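PDB 3OKG: restriction endonuclease S subunits from Thermoanaerobacter tengcongensis, which probably serves as the DNA-recognition subunit of a type I restriction-modification methyltransferase, working together with M polypeptides. Local coordinates for residues Lys150-Gly153 with Thr154-Ala158; Thr94-Pro97 with Tyr98-Asn101. One frame throughout, in Å; residues are numbered along the deposited sequence.

Interaction 1. Residues Lys150-Gly153 with Thr154-Ala158. With SO4 (sulfate ion), chain C.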
loop_
_atom_site.group_PDB
_atom_site.type_symbol
_atom_site.label_atom_id
_atom_site.label_comp_id
_atom_site.label_asym_id
_atom_site.label_seq_id
_atom_site.Cartn_x
_atom_site.Cartn_y
_atom_site.Cartn_z
ATOM N N LYS A 150 -4.287 -23.605 -13.662
ATOM C CA LYS A 150 -5.657 -23.160 -13.888
ATOM C C LYS A 150 -6.623 -24.160 -13.215
ATOM O O LYS A 150 -6.195 -25.104 -12.572
ATOM C CB LYS A 150 -5.970 -23.087 -15.377
ATOM C CG LYS A 150 -4.828 -22.595 -16.244
ATOM C CD LYS A 150 -4.716 -21.095 -16.243
ATOM C CE LYS A 150 -3.403 -20.679 -16.873
ATOM N NZ LYS A 150 -3.628 -19.812 -18.048
ATOM N N MET A 151 -7.917 -23.941 -13.378
ATOM C CA MET A 151 -8.933 -24.792 -12.752
ATOM C C MET A 151 -8.592 -26.277 -12.913
ATOM O O MET A 151 -8.228 -26.721 -14.003
ATOM C CB MET A 151 -10.282 -24.514 -13.413
ATOM C CG MET A 151 -10.526 -23.061 -13.740
ATOM S SD MET A 151 -11.746 -22.893 -15.054
ATOM C CE MET A 151 -10.663 -22.884 -16.481
ATOM N N ARG A 152 -8.701 -27.039 -11.825
ATOM C CA ARG A 152 -8.362 -28.460 -11.829
ATOM C C ARG A 152 -9.582 -29.367 -11.665
ATOM O O ARG A 152 -10.461 -29.071 -10.856
ATOM C CB ARG A 152 -7.430 -28.767 -10.672
ATOM C CG ARG A 152 -6.038 -28.264 -10.892
ATOM C CD ARG A 152 -5.155 -28.701 -9.754
ATOM N NE ARG A 152 -3.905 -27.960 -9.824
ATOM C CZ ARG A 152 -2.987 -27.930 -8.865
ATOM N NH1 ARG A 152 -3.164 -28.631 -7.752
ATOM N NH2 ARG A 152 -1.885 -27.202 -9.039
ATOM N N GLY A 153 -9.604 -30.483 -12.393
ATOM C CA GLY A 153 -10.594 -31.525 -12.155
ATOM C C GLY A 153 -10.026 -32.633 -11.287
ATOM O O GLY A 153 -8.864 -32.582 -10.871
ATOM N N THR A 154 -10.841 -33.649 -11.009
ATOM C CA THR A 154 -10.389 -34.794 -10.210
ATOM C C THR A 154 -9.064 -35.423 -10.656
ATOM O O THR A 154 -8.859 -35.778 -11.841
ATOM C CB THR A 154 -11.477 -35.912 -10.199
ATOM O OG1 THR A 154 -12.755 -35.310 -9.981
ATOM C CG2 THR A 154 -11.188 -36.974 -9.139
ATOM N N SER A 155 -8.170 -35.588 -9.687
ATOM C CA SER A 155 -6.860 -36.174 -9.930
ATOM C C SER A 155 -5.945 -35.438 -10.925
ATOM O O SER A 155 -4.977 -36.029 -11.372
ATOM C CB SER A 155 -6.993 -37.638 -10.372
ATOM O OG SER A 155 -7.911 -38.323 -9.539
ATOM N N TYR A 156 -6.234 -34.185 -11.286
ATOM C CA TYR A 156 -5.291 -33.442 -12.143
ATOM C C TYR A 156 -3.973 -33.267 -11.407
ATOM O O TYR A 156 -3.986 -32.867 -10.237
ATOM C CB TYR A 156 -5.809 -32.054 -12.444
ATOM C CG TYR A 156 -6.796 -31.931 -13.560
ATOM C CD1 TYR A 156 -7.706 -32.935 -13.832
ATOM C CD2 TYR A 156 -6.845 -30.769 -14.321
ATOM C CE1 TYR A 156 -8.626 -32.797 -14.851
ATOM C CE2 TYR A 156 -7.750 -30.623 -15.342
ATOM C CZ TYR A 156 -8.645 -31.643 -15.603
ATOM O OH TYR A 156 -9.577 -31.483 -16.602
ATOM N N PRO A 157 -2.837 -33.573 -12.069
ATOM C CA PRO A 157 -1.529 -33.324 -11.436
ATOM C C PRO A 157 -1.228 -31.834 -11.227
ATOM O O PRO A 157 -1.689 -30.983 -11.975
ATOM C CB PRO A 157 -0.527 -33.906 -12.436
ATOM C CG PRO A 157 -1.314 -34.965 -13.208
ATOM C CD PRO A 157 -2.709 -34.362 -13.312
ATOM N N ALA A 158 -0.441 -31.537 -10.203
ATOM C CA ALA A 158 0.066 -30.183 -10.003
ATOM C C ALA A 158 1.131 -29.896 -11.083
ATOM O O ALA A 158 1.453 -30.786 -11.880
ATOM C CB ALA A 158 0.645 -30.045 -8.585
HETATM S S SO4 C . -0.327 -25.852 -6.031
HETATM O O1 SO4 C . -0.246 -24.662 -6.893
HETATM O O2 SO4 C . -0.317 -27.089 -6.830
HETATM O O3 SO4 C . 0.804 -25.864 -5.109
HETATM O O4 SO4 C . -1.572 -25.774 -5.268
#
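Tyr-156 lays its phenol ring flat over the backbone of Gly-153, three residues back along the same loop. The peptide nitrogen Gly-153 N sits above the middle of the ring, 3.5 Å from Tyr-156 CZ, and the CA of this glycine makes a CH-pi contact with the same face, 3.8 Å from the ring centroid. CG of the tyrosine is anti to its own carbonyl carbon (chi1 -83°), which folds the ring back over the preceding chain instead of outward. The absence of a CB on Gly-153 is consistent with so close an approach of the ring. The turn is closed by Tyr-156 N, which donates a nearly straight hydrogen bond to Gly-153 O at 3.1 Å, reaching the oxygen from above the carbonyl plane.

Arg-152 slides past the tyrosine in the opposite direction, with the two CB atoms, Arg-152 CB and Tyr-156 CB, 4.1 Å apart, and the guanidinium and ring planes differ by only 28°. An extended chain from CG to NE carries the guanidinium to Ala-158, whose CA lies over the rim of one face, 3.7 Å from Arg-152 NH2. The edge of the guanidinium meets a sulfate ion: Arg-152 NH2 gives sulfate O2 a 2.7 Å bond at 166°, while Arg-152 NH1 adds a weak one to the same oxygen. NE is tied to Ala-148 O, which helps fix the group's rotation. The sulfate also accepts a bond from Arg-96 N.

Gly-153 to Tyr-156 form a type II beta turn at the tip of a surface loop between helices 140-143 and 161-165 of the DNA specificity domain. The sulfate, probably from the crystallisation liquor, lies beside Arg-152, which is consistent with a site that could take an anion such as a DNA phosphate.

Interaction 2. Residues Thr94-Pro97 with Tyr98-Asn101. With SO4 (sulfate ion), chain C.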
loop_
_atom_site.group_PDB
_atom_site.type_symbol
_atom_site.label_atom_id
_atom_site.label_comp_id
_atom_site.label_asym_id
_atom_site.label_seq_id
_atom_site.Cartn_x
_atom_site.Cartn_y
_atom_site.Cartn_z
ATOM N N THR A 94 7.486 -24.956 -8.358
ATOM C CA THR A 94 6.380 -25.499 -9.137
ATOM C C THR A 94 5.055 -25.449 -8.365
ATOM O O THR A 94 4.008 -25.517 -8.964
ATOM C CB THR A 94 6.665 -26.904 -9.657
ATOM O OG1 THR A 94 7.068 -27.761 -8.570
ATOM C CG2 THR A 94 7.774 -26.837 -10.697
ATOM N N THR A 95 5.125 -25.306 -7.047
ATOM C CA THR A 95 3.937 -25.053 -6.224
ATOM C C THR A 95 3.575 -23.560 -6.250
ATOM O O THR A 95 4.467 -22.710 -6.203
ATOM C CB THR A 95 4.211 -25.474 -4.779
ATOM O OG1 THR A 95 4.293 -26.903 -4.722
ATOM C CG2 THR A 95 3.099 -24.995 -3.845
ATOM N N ARG A 96 2.281 -23.246 -6.332
ATOM C CA ARG A 96 1.800 -21.867 -6.397
ATOM C C ARG A 96 2.586 -20.849 -7.255
ATOM O O ARG A 96 2.799 -19.711 -6.849
ATOM C CB ARG A 96 1.563 -21.340 -4.967
ATOM C CG ARG A 96 0.526 -22.168 -4.212
ATOM C CD ARG A 96 0.301 -21.653 -2.799
ATOM N NE ARG A 96 1.324 -22.136 -1.885
ATOM C CZ ARG A 96 1.264 -23.307 -1.260
ATOM N NH1 ARG A 96 0.232 -24.116 -1.460
ATOM N NH2 ARG A 96 2.239 -23.674 -0.437
ATOM N N PRO A 97 2.983 -21.251 -8.464
ATOM C CA PRO A 97 3.863 -20.425 -9.312
ATOM C C PRO A 97 3.569 -18.928 -9.331
ATOM O O PRO A 97 4.472 -18.112 -9.551
ATOM C CB PRO A 97 3.649 -21.009 -10.705
ATOM C CG PRO A 97 3.049 -22.371 -10.450
ATOM C CD PRO A 97 2.187 -22.209 -9.248
ATOM N N TYR A 98 2.323 -18.556 -9.057
ATOM C CA TYR A 98 1.953 -17.163 -9.175
ATOM C C TYR A 98 2.609 -16.361 -8.061
ATOM O O TYR A 98 2.641 -15.144 -8.120
ATOM C CB TYR A 98 0.433 -16.993 -9.117
ATOM C CG TYR A 98 -0.186 -17.581 -7.872
ATOM C CD1 TYR A 98 -0.305 -16.820 -6.710
ATOM C CD2 TYR A 98 -0.670 -18.899 -7.857
ATOM C CE1 TYR A 98 -0.865 -17.339 -5.570
ATOM C CE2 TYR A 98 -1.231 -19.424 -6.712
ATOM C CZ TYR A 98 -1.336 -18.648 -5.580
ATOM O OH TYR A 98 -1.883 -19.148 -4.427
ATOM N N LEU A 99 3.109 -17.037 -7.034
ATOM C CA LEU A 99 3.731 -16.317 -5.923
ATOM C C LEU A 99 5.109 -15.734 -6.327
ATOM O O LEU A 99 5.598 -14.812 -5.703
ATOM C CB LEU A 99 3.868 -17.223 -4.700
ATOM C CG LEU A 99 2.578 -17.622 -3.974
ATOM C CD1 LEU A 99 2.837 -18.599 -2.821
ATOM C CD2 LEU A 99 1.850 -16.389 -3.483
ATOM N N LYS A 100 5.701 -16.301 -7.368
ATOM C CA LYS A 100 7.013 -15.893 -7.883
ATOM C C LYS A 100 8.140 -16.214 -6.915
ATOM O O LYS A 100 9.087 -15.436 -6.757
ATOM C CB LYS A 100 7.053 -14.406 -8.254
ATOM C CG LYS A 100 5.851 -13.928 -9.050
ATOM C CD LYS A 100 5.885 -14.363 -10.470
ATOM C CE LYS A 100 4.810 -13.569 -11.260
ATOM N NZ LYS A 100 4.810 -13.938 -12.702
ATOM N N ASN A 101 8.054 -17.376 -6.286
ATOM C CA ASN A 101 9.214 -17.911 -5.585
ATOM C C ASN A 101 10.214 -18.404 -6.619
ATOM O O ASN A 101 10.317 -19.593 -6.934
ATOM C CB ASN A 101 8.775 -18.998 -4.598
ATOM C CG ASN A 101 8.053 -18.401 -3.417
ATOM O OD1 ASN A 101 6.917 -18.762 -3.116
ATOM N ND2 ASN A 101 8.699 -17.432 -2.769
HETATM S S SO4 C . -0.327 -25.852 -6.031
HETATM O O1 SO4 C . -0.246 -24.662 -6.893
HETATM O O2 SO4 C . -0.317 -27.089 -6.830
HETATM O O3 SO4 C . 0.804 -25.864 -5.109
HETATM O O4 SO4 C . -1.572 -25.774 -5.268
HETATM O O HOH W 1 5.539 -21.180 -4.171
HETATM O O HOH W 2 6.194 -19.494 -6.867
#
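This is a local turn contact in which Arg-96 packs against Tyr-98 and Leu-99, in the loop joining strand 90-93 to strand 102-104. Arg-96 O accepts a hydrogen bond from Leu-99 N at 2.7 Å, almost straight at 172° and in the carbonyl plane. Overlapping it, Lys-100 N reaches Pro-97 O at 3.1 Å from above that carbonyl's plane. Arg-96 has left-handed backbone angles, just ahead of the short 3-10 turn.

The side chains gather on Arg-96. The Tyr-98 ring takes the cramped first torsion between its backbone N and carbonyl carbon (chi1 56°), which brings one face over Arg-96 O, toward the rim. The hydroxyl end of the ring reaches along the arginine chain, Tyr-98 OH lying 3.7 Å from Arg-96 CD, though the guanidinium itself stands steeply to the ring. Leu-99 runs alongside Arg-96, pointing the same way; its CD1 lies 3.7 Å from Arg-96 CB and meets the guanidinium at its edge. With an alanine here in place of the leucine, that edge and Arg-96 CB are likely to lose their aliphatic neighbour, leaving the guanidinium freer to turn.

Water 1 links Thr-95 O to Asn-101 OD1, spanning the turn. Lys-100 directs its amine elsewhere, to a salt bridge with Asp-140. Arg-96 N donates to sulfate O1 at 3.0 Å. Two successive i to i+3 bonds mark a short 3-10 turn between two strands of the DNA specificity domain, with a main-chain N-H at its start bonded to the sulfate, consistent with a place for an anion.

Interaction 2 comes first along the chain, in the loop between strands 90-93 and 102-104; interaction 1 follows after helix 140-143, in the loop leading to helix 161-165. Both fall within the first DNA specificity domain and on the same side of the chain's centre, interaction 1 lying farther out. The centres of interactions 1 and 2 are about 16 Å apart, and the nearest atoms of interactions 1 and 2, about 6 Å apart, do not touch. What joins them is the sulfate, held by a main-chain nitrogen from one loop and a guanidinium from the other. Two loops distant in sequence thus converge on one anion, consistent with, though not proof of, a phosphate-binding surface in a protein that probably binds DNA.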